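Local coordinates for protein ubiquitin conjugating enzyme (Plasmodium yoelii, PDB 2PWQ) that probably accepts activated ubiquitin as a thioester on its active-site cysteine and passes it on toward protein targets, at residues Thr65-Gly70 against Ala155-Thr160; Pro87-Val92 against Leu127-Leu132; Thr104-Leu109 against Asp140-Glu145. All coordinates share one frame; numbering follows the deposited sequence. Where two conformers were deposited one is given.

The three contacts illustrate how a ubiquitin-conjugating domain is built from core to periphery. Contact 2, its centre about 2 Å from the centre of the chain, lies where helix 122-134 crosses the sheet. Contact 3, whose centre is 11 Å away, carries the predicted thioester cysteine, Cys108, and the two touch directly: Phe91 N lies 2.7 Å from Gly105 O, a probable hydrogen bond, while Ile107 CG1 packs against Ile89 O. Ile129 of contact 2 has its side chain about 10 Å from that of Cys108. Contact 1 stands apart from the predicted site, its centre 18 Å from that of contact 2 and 17 Å from that of contact 3, and joins a sheet loop to helix 154-168.

Contact 1. Residues Thr65-Gly70 against Ala155-Thr160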
ATOM      1  N   THR A  65       6.471  -9.896 -11.609  1.00 39.59           N
ATOM      2  CA  THR A  65       6.998  -8.534 -11.479  1.00 37.75           C
ATOM      3  C   THR A  65       8.260  -8.648 -10.651  1.00 37.24           C
ATOM      4  O   THR A  65       8.512  -9.697 -10.073  1.00 38.03           O
ATOM      5  CB  THR A  65       6.101  -7.586 -10.676  1.00 37.59           C
ATOM      6  OG1 THR A  65       6.164  -7.929  -9.281  1.00 35.21           O
ATOM      7  CG2 THR A  65       4.650  -7.591 -11.197  1.00 35.62           C
ATOM      8  N   PRO A  66       9.033  -7.564 -10.570  1.00 36.65           N
ATOM      9  CA  PRO A  66      10.212  -7.675  -9.675  1.00 36.39           C
ATOM     10  C   PRO A  66       9.844  -7.761  -8.167  1.00 37.06           C
ATOM     11  O   PRO A  66      10.727  -7.948  -7.328  1.00 36.19           O
ATOM     12  CB  PRO A  66      11.010  -6.427 -10.010  1.00 35.93           C
ATOM     13  CG  PRO A  66      10.055  -5.446 -10.540  1.00 37.60           C
ATOM     14  CD  PRO A  66       8.965  -6.246 -11.231  1.00 34.40           C
ATOM     15  N   TYR A  67       8.542  -7.706  -7.851  1.00 37.13           N
ATOM     16  CA  TYR A  67       8.060  -7.728  -6.473  1.00 36.56           C
ATOM     17  C   TYR A  67       7.566  -9.071  -6.070  1.00 36.44           C
ATOM     18  O   TYR A  67       7.084  -9.259  -4.957  1.00 36.59           O
ATOM     19  CB  TYR A  67       7.061  -6.598  -6.197  1.00 35.83           C
ATOM     20  CG  TYR A  67       7.641  -5.293  -6.656  1.00 33.55           C
ATOM     21  CD1 TYR A  67       8.744  -4.713  -5.984  1.00 34.69           C
ATOM     22  CD2 TYR A  67       7.183  -4.686  -7.818  1.00 35.40           C
ATOM     23  CE1 TYR A  67       9.307  -3.546  -6.436  1.00 29.63           C
ATOM     24  CE2 TYR A  67       7.721  -3.505  -8.280  1.00 35.87           C
ATOM     25  CZ  TYR A  67       8.778  -2.942  -7.610  1.00 35.86           C
ATOM     26  OH  TYR A  67       9.285  -1.776  -8.091  1.00 34.71           O
ATOM     27  N   GLU A  68       7.798 -10.038  -6.940  1.00 37.96           N
ATOM     28  CA  GLU A  68       7.216 -11.353  -6.768  1.00 40.53           C
ATOM     29  C   GLU A  68       7.868 -12.059  -5.585  1.00 40.98           C
ATOM     30  O   GLU A  68       9.091 -12.047  -5.486  1.00 41.45           O
ATOM     31  CB  GLU A  68       7.368 -12.172  -8.041  1.00 41.39           C
ATOM     32  CG  GLU A  68       6.944 -13.610  -7.875  1.00 44.15           C
ATOM     33  CD  GLU A  68       6.971 -14.398  -9.175  1.00 49.98           C
ATOM     34  OE1 GLU A  68       7.071 -13.788 -10.280  1.00 49.71           O
ATOM     35  OE2 GLU A  68       6.889 -15.644  -9.068  1.00 50.47           O
ATOM     36  N   GLY A  69       7.061 -12.691  -4.721  1.00 40.71           N
ATOM     37  CA  GLY A  69       7.538 -13.320  -3.474  1.00 40.14           C
ATOM     38  C   GLY A  69       7.777 -12.338  -2.328  1.00 39.87           C
ATOM     39  O   GLY A  69       8.273 -12.722  -1.244  1.00 41.17           O
ATOM     40  N   GLY A  70       7.469 -11.067  -2.578  1.00 38.72           N
ATOM     41  CA  GLY A  70       7.558 -10.018  -1.569  1.00 37.40           C
ATOM     42  C   GLY A  70       6.288  -9.960  -0.747  1.00 37.60           C
ATOM     43  O   GLY A  70       5.178 -10.257  -1.236  1.00 37.25           O
ATOM     44  N   ALA A 155      16.603  -2.411 -17.267  1.00 38.25           N
ATOM     45  CA  ALA A 155      16.944  -3.790 -16.935  1.00 39.07           C
ATOM     46  C   ALA A 155      17.656  -3.826 -15.583  1.00 41.06           C
ATOM     47  O   ALA A 155      17.699  -4.876 -14.931  1.00 41.65           O
ATOM     48  CB  ALA A 155      17.839  -4.376 -17.979  1.00 39.17           C
ATOM     49  N   LEU A 156      18.239  -2.682 -15.209  1.00 41.18           N
ATOM     50  CA  LEU A 156      18.934  -2.570 -13.908  1.00 42.26           C
ATOM     51  C   LEU A 156      17.864  -2.344 -12.864  1.00 42.64           C
ATOM     52  O   LEU A 156      17.902  -2.957 -11.798  1.00 43.89           O
ATOM     53  CB  LEU A 156      19.904  -1.391 -13.893  1.00 41.33           C
ATOM     54  CG  LEU A 156      20.655  -1.063 -12.584  1.00 42.13           C
ATOM     55  CD1 LEU A 156      21.281  -2.320 -11.976  1.00 41.43           C
ATOM     56  CD2 LEU A 156      21.674   0.033 -12.802  1.00 41.29           C
ATOM     57  N   PHE A 157      16.920  -1.455 -13.166  1.00 42.02           N
ATOM     58  CA  PHE A 157      15.782  -1.238 -12.280  1.00 42.33           C
ATOM     59  C   PHE A 157      15.187  -2.558 -11.818  1.00 41.80           C
ATOM     60  O   PHE A 157      14.947  -2.770 -10.620  1.00 41.53           O
ATOM     61  CB  PHE A 157      14.680  -0.398 -12.927  1.00 42.43           C
ATOM     62  CG  PHE A 157      13.386  -0.469 -12.179  1.00 42.15           C
ATOM     63  CD1 PHE A 157      13.151   0.395 -11.108  1.00 41.52           C
ATOM     64  CD2 PHE A 157      12.426  -1.458 -12.496  1.00 40.27           C
ATOM     65  CE1 PHE A 157      11.975   0.311 -10.381  1.00 40.50           C
ATOM     66  CE2 PHE A 157      11.247  -1.564 -11.775  1.00 37.87           C
ATOM     67  CZ  PHE A 157      11.006  -0.675 -10.728  1.00 41.89           C
ATOM     68  N   VAL A 158      14.942  -3.444 -12.769  1.00 41.36           N
ATOM     69  CA  VAL A 158      14.254  -4.682 -12.470  1.00 40.34           C
ATOM     70  C   VAL A 158      15.127  -5.440 -11.486  1.00 40.51           C
ATOM     71  O   VAL A 158      14.642  -5.989 -10.500  1.00 39.36           O
ATOM     72  CB  VAL A 158      13.952  -5.515 -13.755  1.00 40.44           C
ATOM     73  CG1 VAL A 158      13.436  -6.884 -13.404  1.00 39.61           C
ATOM     74  CG2 VAL A 158      12.965  -4.768 -14.647  1.00 36.13           C
ATOM     75  N   LYS A 159      16.424  -5.452 -11.765  1.00 41.29           N
ATOM     76  CA  LYS A 159      17.372  -6.165 -10.896  1.00 40.37           C
ATOM     77  C   LYS A 159      17.490  -5.551  -9.515  1.00 39.04           C
ATOM     78  O   LYS A 159      17.532  -6.287  -8.534  1.00 40.22           O
ATOM     79  CB  LYS A 159      18.749  -6.317 -11.551  1.00 41.52           C
ATOM     80  CG  LYS A 159      18.807  -7.517 -12.479  1.00 42.51           C
ATOM     81  CD  LYS A 159      18.776  -8.787 -11.678  1.00 45.50           C
ATOM     82  CE  LYS A 159      18.936  -9.970 -12.578  1.00 44.32           C
ATOM     83  NZ  LYS A 159      18.964 -11.218 -11.774  1.00 46.07           N
ATOM     84  N   THR A 160      17.525  -4.225  -9.433  1.00 37.47           N
ATOM     85  CA  THR A 160      17.599  -3.542  -8.135  1.00 36.51           C
ATOM     86  C   THR A 160      16.314  -3.803  -7.299  1.00 36.54           C
ATOM     87  O   THR A 160      16.369  -4.180  -6.119  1.00 36.36           O
ATOM     88  CB  THR A 160      17.817  -2.041  -8.349  1.00 36.46           C
ATOM     89  OG1 THR A 160      19.059  -1.847  -9.027  1.00 36.23           O
ATOM     90  CG2 THR A 160      17.868  -1.281  -7.029  1.00 33.52           C
TER
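Pro66 and Tyr67 bring the loop between strands 54-60 and 71-77 onto Phe157 and Val158 of helix 154-168. Two turns and a side-chain bond shape this loop. Thr65 opens a type I turn closed by the bond from Glu68 N to Thr65 O, and its hydroxyl adds an ST turn, Thr65 OG1 accepting from Tyr67 N at 2.8 Å. Pro66, second residue of the turn, points its CB toward the helix. Pro66 CB lies 3.7 Å from Val158 O and 4.2 Å from Val158 CG1. Pro66 CG is 4.2 Å from Phe157 CE2. Pro66 CG rests over one face of the Tyr67 ring, 3.8 Å above its plane and offset toward the rim.

Tyr67 approaches Phe157 with its far end, coming in roughly perpendicular. Its CG stands anti to the carbonyl carbon (chi1 -51°), whereas in Phe157 CG is anti to the backbone N (chi1 165°); from these starts Tyr67 OH comes within 3.3 Å of Phe157 CZ. The hydroxyl is hydrogen-bonded to Trp96 O, next to the HPN sequence of E2 enzymes that starts at His97, and the Phe157 ring also meets those of Trp96 and Tyr150. Beyond Tyr67 a type II turn, closed by Gly70 N on Tyr67 O, leads the chain back to the sheet.

No hydrogen bond joins the two segments, which meet by largely apolar van der Waals contact; polar ties lie nearby, from Pro66 O to Thr165 OG1 of the same helix and from the buried tyrosine hydroxyl to the Trp96 loop.

Contact 2. Residues Pro87-Val92 against Leu127-Leu132; sequences PKIKFV and LSIQAL
Ile89 and Phe91 on strand 88-91 meet Ile129 on helix 122-134, a strand-to-helix contact in the buried core of the UBC fold, in which an antiparallel four-stranded sheet is crossed on one face by a long helix. Being two residues apart on the strand, Ile89 and Phe91 share the face turned to the helix. The backbones stay well separated, with the nearest CA atoms, those of Ile89 and Ile129, 9.6 Å apart, and the side chains alone fill the interval.

The first kind of interaction is aliphatic. Ile129 CD1 faces the fork of Ile89 from outside, equally far (4.1 Å) from Ile89 CD1 and Ile89 CG2. Two torsions give Ile129 this reach: the first puts CG1 anti to the carbonyl carbon (chi1 -71°), and the second is nearly extended (chi2 157°). Ile89 also packs on Ala125 and Leu126 of the helix, and Ile59 of strand 54-60 touches Ile129. The helix thus meets strands 54-60 and 88-91, while Leu74 backs Ile89 from the neighbouring strand 71-77.

Polar interactions do not cross the contact but flank it. Gln130 NE2 turns to Glu42 OE1 and Lys60 O, and Leu132 O accepts from His97 NE2, tying the helix to the loop that contains this histidine.

The last kind is aliphatic on aromatic. Phe91 and Ile129 run antiparallel to each other, and the outer end of the ring lies beside the isoleucine's shorter branch: Ile129 CG2 is 3.6 Å from both CE1 and CZ of Phe91.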
ATOM      1  N   PRO A  87      -7.913   7.469   3.946  1.00 43.91           N
ATOM      2  CA  PRO A  87      -6.811   7.089   4.845  1.00 43.19           C
ATOM      3  C   PRO A  87      -5.504   7.706   4.347  1.00 42.80           C
ATOM      4  O   PRO A  87      -5.421   8.110   3.171  1.00 43.04           O
ATOM      5  CB  PRO A  87      -6.777   5.562   4.715  1.00 42.74           C
ATOM      6  CG  PRO A  87      -7.358   5.292   3.341  1.00 43.64           C
ATOM      7  CD  PRO A  87      -8.423   6.324   3.167  1.00 42.90           C
ATOM      8  N   LYS A  88      -4.514   7.835   5.229  1.00 41.99           N
ATOM      9  CA  LYS A  88      -3.146   8.090   4.807  1.00 40.84           C
ATOM     10  C   LYS A  88      -2.437   6.751   4.836  1.00 40.34           C
ATOM     11  O   LYS A  88      -2.625   5.963   5.771  1.00 40.33           O
ATOM     12  CB  LYS A  88      -2.468   9.114   5.709  1.00 41.23           C
ATOM     13  CG  LYS A  88      -3.316  10.374   5.889  1.00 42.12           C
ATOM     14  CD  LYS A  88      -2.585  11.525   6.533  1.00 45.72           C
ATOM     15  CE  LYS A  88      -3.386  12.823   6.431  0.50 45.62           C
ATOM     16  NZ  LYS A  88      -2.644  13.958   7.059  0.50 46.33           N
ATOM     17  N   ILE A  89      -1.672   6.465   3.789  1.00 38.88           N
ATOM     18  CA  ILE A  89      -0.958   5.187   3.649  1.00 38.37           C
ATOM     19  C   ILE A  89       0.491   5.448   3.224  1.00 38.49           C
ATOM     20  O   ILE A  89       0.753   6.322   2.380  1.00 39.61           O
ATOM     21  CB  ILE A  89      -1.642   4.238   2.663  1.00 36.50           C
ATOM     22  CG1 ILE A  89      -3.116   4.064   3.031  1.00 38.07           C
ATOM     23  CG2 ILE A  89      -0.978   2.887   2.650  1.00 37.20           C
ATOM     24  CD1 ILE A  89      -3.881   3.210   2.052  1.00 35.73           C
ATOM     25  N   LYS A  90       1.419   4.714   3.831  1.00 37.59           N
ATOM     26  CA  LYS A  90       2.828   4.737   3.442  1.00 35.96           C
ATOM     27  C   LYS A  90       3.378   3.330   3.620  1.00 34.42           C
ATOM     28  O   LYS A  90       2.879   2.555   4.438  1.00 34.93           O
ATOM     29  CB  LYS A  90       3.618   5.721   4.298  1.00 35.92           C
ATOM     30  CG  LYS A  90       4.052   5.175   5.652  1.00 38.87           C
ATOM     31  CD  LYS A  90       5.268   5.969   6.200  1.00 40.45           C
ATOM     32  CE  LYS A  90       5.782   5.355   7.501  0.10 39.55           C
ATOM     33  NZ  LYS A  90       4.782   5.423   8.609  0.10 39.34           N
ATOM     34  N   PHE A  91       4.398   2.973   2.867  1.00 31.70           N
ATOM     35  CA  PHE A  91       4.918   1.641   3.012  1.00 32.13           C
ATOM     36  C   PHE A  91       5.779   1.653   4.265  1.00 31.30           C
ATOM     37  O   PHE A  91       6.285   2.701   4.632  1.00 31.25           O
ATOM     38  CB  PHE A  91       5.809   1.276   1.814  1.00 32.03           C
ATOM     39  CG  PHE A  91       5.062   0.732   0.662  1.00 30.48           C
ATOM     40  CD1 PHE A  91       4.371   1.573  -0.210  1.00 27.37           C
ATOM     41  CD2 PHE A  91       5.053  -0.639   0.432  1.00 29.27           C
ATOM     42  CE1 PHE A  91       3.671   1.035  -1.277  1.00 31.35           C
ATOM     43  CE2 PHE A  91       4.370  -1.190  -0.629  1.00 30.82           C
ATOM     44  CZ  PHE A  91       3.681  -0.355  -1.504  1.00 29.73           C
ATOM     45  N   VAL A  92       5.895   0.505   4.928  1.00 31.29           N
ATOM     46  CA  VAL A  92       6.833   0.340   6.031  1.00 29.98           C
ATOM     47  C   VAL A  92       7.990  -0.406   5.437  1.00 30.68           C
ATOM     48  O   VAL A  92       9.170   0.008   5.595  1.00 29.51           O
ATOM     49  CB  VAL A  92       6.210  -0.442   7.234  1.00 29.89           C
ATOM     50  CG1 VAL A  92       7.329  -0.951   8.266  1.00 31.52           C
ATOM     51  CG2 VAL A  92       5.202   0.455   7.939  1.00 30.37           C
ATOM     52  N   LEU A 127      -5.598  -2.461  -2.934  1.00 33.30           N
ATOM     53  CA  LEU A 127      -5.572  -3.127  -4.238  1.00 33.00           C
ATOM     54  C   LEU A 127      -5.002  -2.174  -5.297  1.00 32.27           C
ATOM     55  O   LEU A 127      -4.284  -2.596  -6.192  1.00 33.33           O
ATOM     56  CB  LEU A 127      -6.974  -3.552  -4.692  1.00 33.84           C
ATOM     57  CG  LEU A 127      -7.565  -4.885  -4.212  1.00 36.75           C
ATOM     58  CD1 LEU A 127      -9.022  -4.993  -4.724  1.00 42.58           C
ATOM     59  CD2 LEU A 127      -6.745  -6.165  -4.626  1.00 40.32           C
ATOM     60  N   SER A 128      -5.296  -0.895  -5.209  1.00 30.79           N
ATOM     61  CA  SER A 128      -4.822  -0.013  -6.249  1.00 33.06           C
ATOM     62  C   SER A 128      -3.326   0.290  -6.058  1.00 31.42           C
ATOM     63  O   SER A 128      -2.633   0.715  -6.992  1.00 31.60           O
ATOM     64  CB  SER A 128      -5.610   1.297  -6.271  1.00 33.11           C
ATOM     65  OG  SER A 128      -5.005   2.167  -5.329  1.00 40.47           O
ATOM     66  N   ILE A 129      -2.813   0.081  -4.846  1.00 31.19           N
ATOM     67  CA  ILE A 129      -1.393   0.264  -4.626  1.00 29.96           C
ATOM     68  C   ILE A 129      -0.728  -0.978  -5.171  1.00 29.65           C
ATOM     69  O   ILE A 129       0.296  -0.875  -5.838  1.00 31.47           O
ATOM     70  CB  ILE A 129      -1.070   0.506  -3.132  1.00 30.28           C
ATOM     71  CG1 ILE A 129      -1.567   1.913  -2.749  1.00 30.63           C
ATOM     72  CG2 ILE A 129       0.485   0.409  -2.860  1.00 29.94           C
ATOM     73  CD1 ILE A 129      -1.841   2.102  -1.275  1.00 31.82           C
ATOM     74  N   GLN A 130      -1.289  -2.157  -4.913  1.00 28.81           N
ATOM     75  CA  GLN A 130      -0.724  -3.362  -5.494  1.00 29.95           C
ATOM     76  C   GLN A 130      -0.721  -3.294  -7.042  1.00 29.66           C
ATOM     77  O   GLN A 130       0.199  -3.820  -7.710  1.00 28.33           O
ATOM     78  CB  GLN A 130      -1.504  -4.577  -5.000  1.00 27.74           C
ATOM     79  CG  GLN A 130      -1.044  -5.933  -5.537  1.00 29.53           C
ATOM     80  CD  GLN A 130      -2.020  -7.025  -5.190  1.00 33.98           C
ATOM     81  OE1 GLN A 130      -3.184  -6.922  -5.543  1.00 41.33           O
ATOM     82  NE2 GLN A 130      -1.556  -8.088  -4.513  1.00 36.76           N
ATOM     83  N   ALA A 131      -1.764  -2.683  -7.616  1.00 31.33           N
ATOM     84  CA  ALA A 131      -1.788  -2.449  -9.068  1.00 32.61           C
ATOM     85  C   ALA A 131      -0.579  -1.625  -9.509  1.00 32.91           C
ATOM     86  O   ALA A 131       0.076  -1.979 -10.482  1.00 33.20           O
ATOM     87  CB  ALA A 131      -3.141  -1.796  -9.544  1.00 31.10           C
ATOM     88  N   LEU A 132      -0.289  -0.536  -8.791  1.00 35.02           N
ATOM     89  CA  LEU A 132       0.950   0.228  -9.012  1.00 35.47           C
ATOM     90  C   LEU A 132       2.230  -0.621  -9.037  1.00 35.49           C
ATOM     91  O   LEU A 132       3.104  -0.389  -9.860  1.00 35.90           O
ATOM     92  CB  LEU A 132       1.108   1.296  -7.969  1.00 35.91           C
ATOM     93  CG  LEU A 132       0.721   2.685  -8.367  1.00 37.50           C
ATOM     94  CD1 LEU A 132       1.153   3.636  -7.295  1.00 41.57           C
ATOM     95  CD2 LEU A 132       1.363   3.051  -9.733  1.00 37.94           C
TER

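Contact 3. Residues Thr104-Leu109 against Asp140-Glu145; sequences TGAICL and DPQDAE
Gln142 reaches from the loop before helix 144-152 toward Ala106 and Cys108, in the loop that leads to helix 110-115. Its CB bond is directed at that loop but makes no close approach itself; the touching begins at Gln142 CG, 3.8 Å from Cys108 N. There the chain bends (chi2 -62°) and lays the amide alongside the backbone, with Gln142 CD 4.0 Å from Cys108 N. The two ends of the amide then diverge. Gln142 OE1 comes to 4.0 Å from Cys108 CB; Cys108 SG is farther off, about 5.0 Å from Gln142 OE1. Gln142 NE2 turns the other way, to 3.8 Å from Ala106 O. This last separation is too long for a hydrogen bond, and none crosses this surface contact, so the glutamine lies along the loop in van der Waals fashion.

Next to Gln142, Asp143 is the N-cap of helix 144-152; its OD1 takes the N-H of Val146 and its OD2 bonds Ser102 OG, which ties this segment to the chain just ahead of Thr104.

A cysteine in an exposed loop, flanked here by the loop leading into helix 144-152, is characteristic of the E2 active site, where Cys108 is predicted to carry ubiquitin as a thioester.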
ATOM      1  N   THR A 104      11.592   6.589   2.629  1.00 40.99           N
ATOM      2  CA  THR A 104      10.500   6.804   3.600  1.00 40.75           C
ATOM      3  C   THR A 104       9.194   6.030   3.365  1.00 40.86           C
ATOM      4  O   THR A 104       8.305   6.045   4.224  1.00 40.06           O
ATOM      5  CB  THR A 104      10.152   8.280   3.724  1.00 41.01           C
ATOM      6  OG1 THR A 104       9.412   8.691   2.575  1.00 41.36           O
ATOM      7  CG2 THR A 104      11.429   9.132   3.872  1.00 39.70           C
ATOM      8  N   GLY A 105       9.081   5.377   2.210  1.00 40.56           N
ATOM      9  CA  GLY A 105       7.881   4.581   1.877  1.00 40.36           C
ATOM     10  C   GLY A 105       6.659   5.401   1.500  1.00 39.82           C
ATOM     11  O   GLY A 105       5.573   4.842   1.317  1.00 39.28           O
ATOM     12  N   ALA A 106       6.829   6.719   1.398  1.00 39.84           N
ATOM     13  CA  ALA A 106       5.753   7.599   0.987  1.00 40.31           C
ATOM     14  C   ALA A 106       5.302   7.317  -0.452  1.00 40.97           C
ATOM     15  O   ALA A 106       6.104   6.947  -1.305  1.00 39.84           O
ATOM     16  CB  ALA A 106       6.155   9.016   1.113  1.00 39.84           C
ATOM     17  N   ILE A 107       4.005   7.486  -0.695  1.00 42.99           N
ATOM     18  CA  ILE A 107       3.430   7.349  -2.044  1.00 44.48           C
ATOM     19  C   ILE A 107       2.552   8.559  -2.347  1.00 46.06           C
ATOM     20  O   ILE A 107       2.073   9.233  -1.426  1.00 46.67           O
ATOM     21  CB  ILE A 107       2.627   6.050  -2.190  1.00 44.77           C
ATOM     22  CG1 ILE A 107       1.602   5.920  -1.072  1.00 43.96           C
ATOM     23  CG2 ILE A 107       3.555   4.861  -2.194  1.00 44.98           C
ATOM     24  CD1 ILE A 107       1.098   4.514  -0.868  1.00 48.65           C
ATOM     25  N   CYS A 108       2.353   8.866  -3.622  1.00 47.93           N
ATOM     26  CA  CYS A 108       1.444   9.970  -3.961  1.00 49.40           C
ATOM     27  C   CYS A 108      -0.010   9.493  -3.969  1.00 50.31           C
ATOM     28  O   CYS A 108      -0.389   8.662  -4.789  1.00 50.75           O
ATOM     29  CB  CYS A 108       1.804  10.603  -5.307  1.00 49.22           C
ATOM     30  SG  CYS A 108       0.748  12.014  -5.716  1.00 50.07           S
ATOM     31  N   LEU A 109      -0.816  10.009  -3.051  1.00 51.21           N
ATOM     32  CA  LEU A 109      -2.212   9.592  -2.980  1.00 53.06           C
ATOM     33  C   LEU A 109      -3.185  10.686  -3.429  1.00 53.59           C
ATOM     34  O   LEU A 109      -4.359  10.663  -3.046  1.00 53.66           O
ATOM     35  CB  LEU A 109      -2.562   9.061  -1.568  1.00 53.09           C
ATOM     36  CG  LEU A 109      -1.766   7.866  -1.004  1.00 53.99           C
ATOM     37  CD1 LEU A 109      -1.799   7.867   0.520  1.00 54.42           C
ATOM     38  CD2 LEU A 109      -2.236   6.525  -1.561  1.00 53.57           C
ATOM     39  N   ASP A 140       5.014  10.309 -13.189  1.00 64.89           N
ATOM     40  CA  ASP A 140       4.446  10.918 -11.976  1.00 65.66           C
ATOM     41  C   ASP A 140       5.267  10.472 -10.759  1.00 65.20           C
ATOM     42  O   ASP A 140       4.730   9.864  -9.823  1.00 65.36           O
ATOM     43  CB  ASP A 140       2.971  10.512 -11.833  1.00 66.27           C
ATOM     44  CG  ASP A 140       2.157  10.774 -13.118  1.00 68.81           C
ATOM     45  OD1 ASP A 140       2.430  11.802 -13.803  1.00 71.60           O
ATOM     46  OD2 ASP A 140       1.249   9.958 -13.435  1.00 70.29           O
ATOM     47  N   PRO A 141       6.572  10.805 -10.752  1.00 64.58           N
ATOM     48  CA  PRO A 141       7.516  10.020  -9.960  1.00 63.83           C
ATOM     49  C   PRO A 141       7.549  10.454  -8.497  1.00 63.01           C
ATOM     50  O   PRO A 141       7.241  11.609  -8.179  1.00 63.18           O
ATOM     51  CB  PRO A 141       8.862  10.289 -10.649  1.00 63.87           C
ATOM     52  CG  PRO A 141       8.610  11.430 -11.662  1.00 64.13           C
ATOM     53  CD  PRO A 141       7.236  11.952 -11.400  1.00 64.52           C
ATOM     54  N   GLN A 142       7.898   9.522  -7.616  1.00 61.92           N
ATOM     55  CA  GLN A 142       8.005   9.829  -6.195  1.00 60.98           C
ATOM     56  C   GLN A 142       9.451   9.860  -5.739  1.00 59.75           C
ATOM     57  O   GLN A 142       9.825  10.671  -4.903  1.00 59.86           O
ATOM     58  CB  GLN A 142       7.195   8.834  -5.353  1.00 61.17           C
ATOM     59  CG  GLN A 142       5.815   9.334  -4.987  1.00 62.49           C
ATOM     60  CD  GLN A 142       5.867  10.602  -4.144  1.00 64.27           C
ATOM     61  OE1 GLN A 142       5.599  11.706  -4.647  1.00 63.36           O
ATOM     62  NE2 GLN A 142       6.236  10.457  -2.859  1.00 63.78           N
ATOM     63  N   ASP A 143      10.251   8.968  -6.302  1.00 58.30           N
ATOM     64  CA  ASP A 143      11.667   8.882  -5.999  1.00 56.67           C
ATOM     65  C   ASP A 143      12.456   9.189  -7.275  1.00 55.89           C
ATOM     66  O   ASP A 143      12.415   8.393  -8.220  1.00 55.68           O
ATOM     67  CB  ASP A 143      11.984   7.471  -5.482  1.00 56.02           C
ATOM     68  CG  ASP A 143      13.360   7.377  -4.836  1.00 55.21           C
ATOM     69  OD1 ASP A 143      14.365   7.623  -5.546  1.00 52.70           O
ATOM     70  OD2 ASP A 143      13.430   7.051  -3.625  1.00 50.74           O
ATOM     71  N   ALA A 144      13.165  10.328  -7.298  1.00 55.25           N
ATOM     72  CA  ALA A 144      13.897  10.793  -8.512  1.00 54.31           C
ATOM     73  C   ALA A 144      14.950   9.808  -8.989  1.00 53.24           C
ATOM     74  O   ALA A 144      15.092   9.592 -10.195  1.00 53.40           O
ATOM     75  CB  ALA A 144      14.514  12.199  -8.316  1.00 54.55           C
ATOM     76  N   GLU A 145      15.651   9.190  -8.035  1.00 52.53           N
ATOM     77  CA  GLU A 145      16.732   8.255  -8.361  0.60 51.90           C
ATOM     78  C   GLU A 145      16.194   6.923  -8.909  1.00 51.50           C
ATOM     79  O   GLU A 145      16.771   6.357  -9.854  1.00 51.75           O
ATOM     80  CB  GLU A 145      17.690   8.037  -7.168  0.60 52.00           C
ATOM     81  CG  GLU A 145      17.947   9.266  -6.256  0.60 51.91           C
ATOM     82  CD  GLU A 145      18.217  10.591  -7.001  0.60 51.96           C
ATOM     83  OE1 GLU A 145      17.738  11.641  -6.516  0.60 50.77           O
ATOM     84  OE2 GLU A 145      18.905  10.591  -8.052  0.60 52.17           O
TER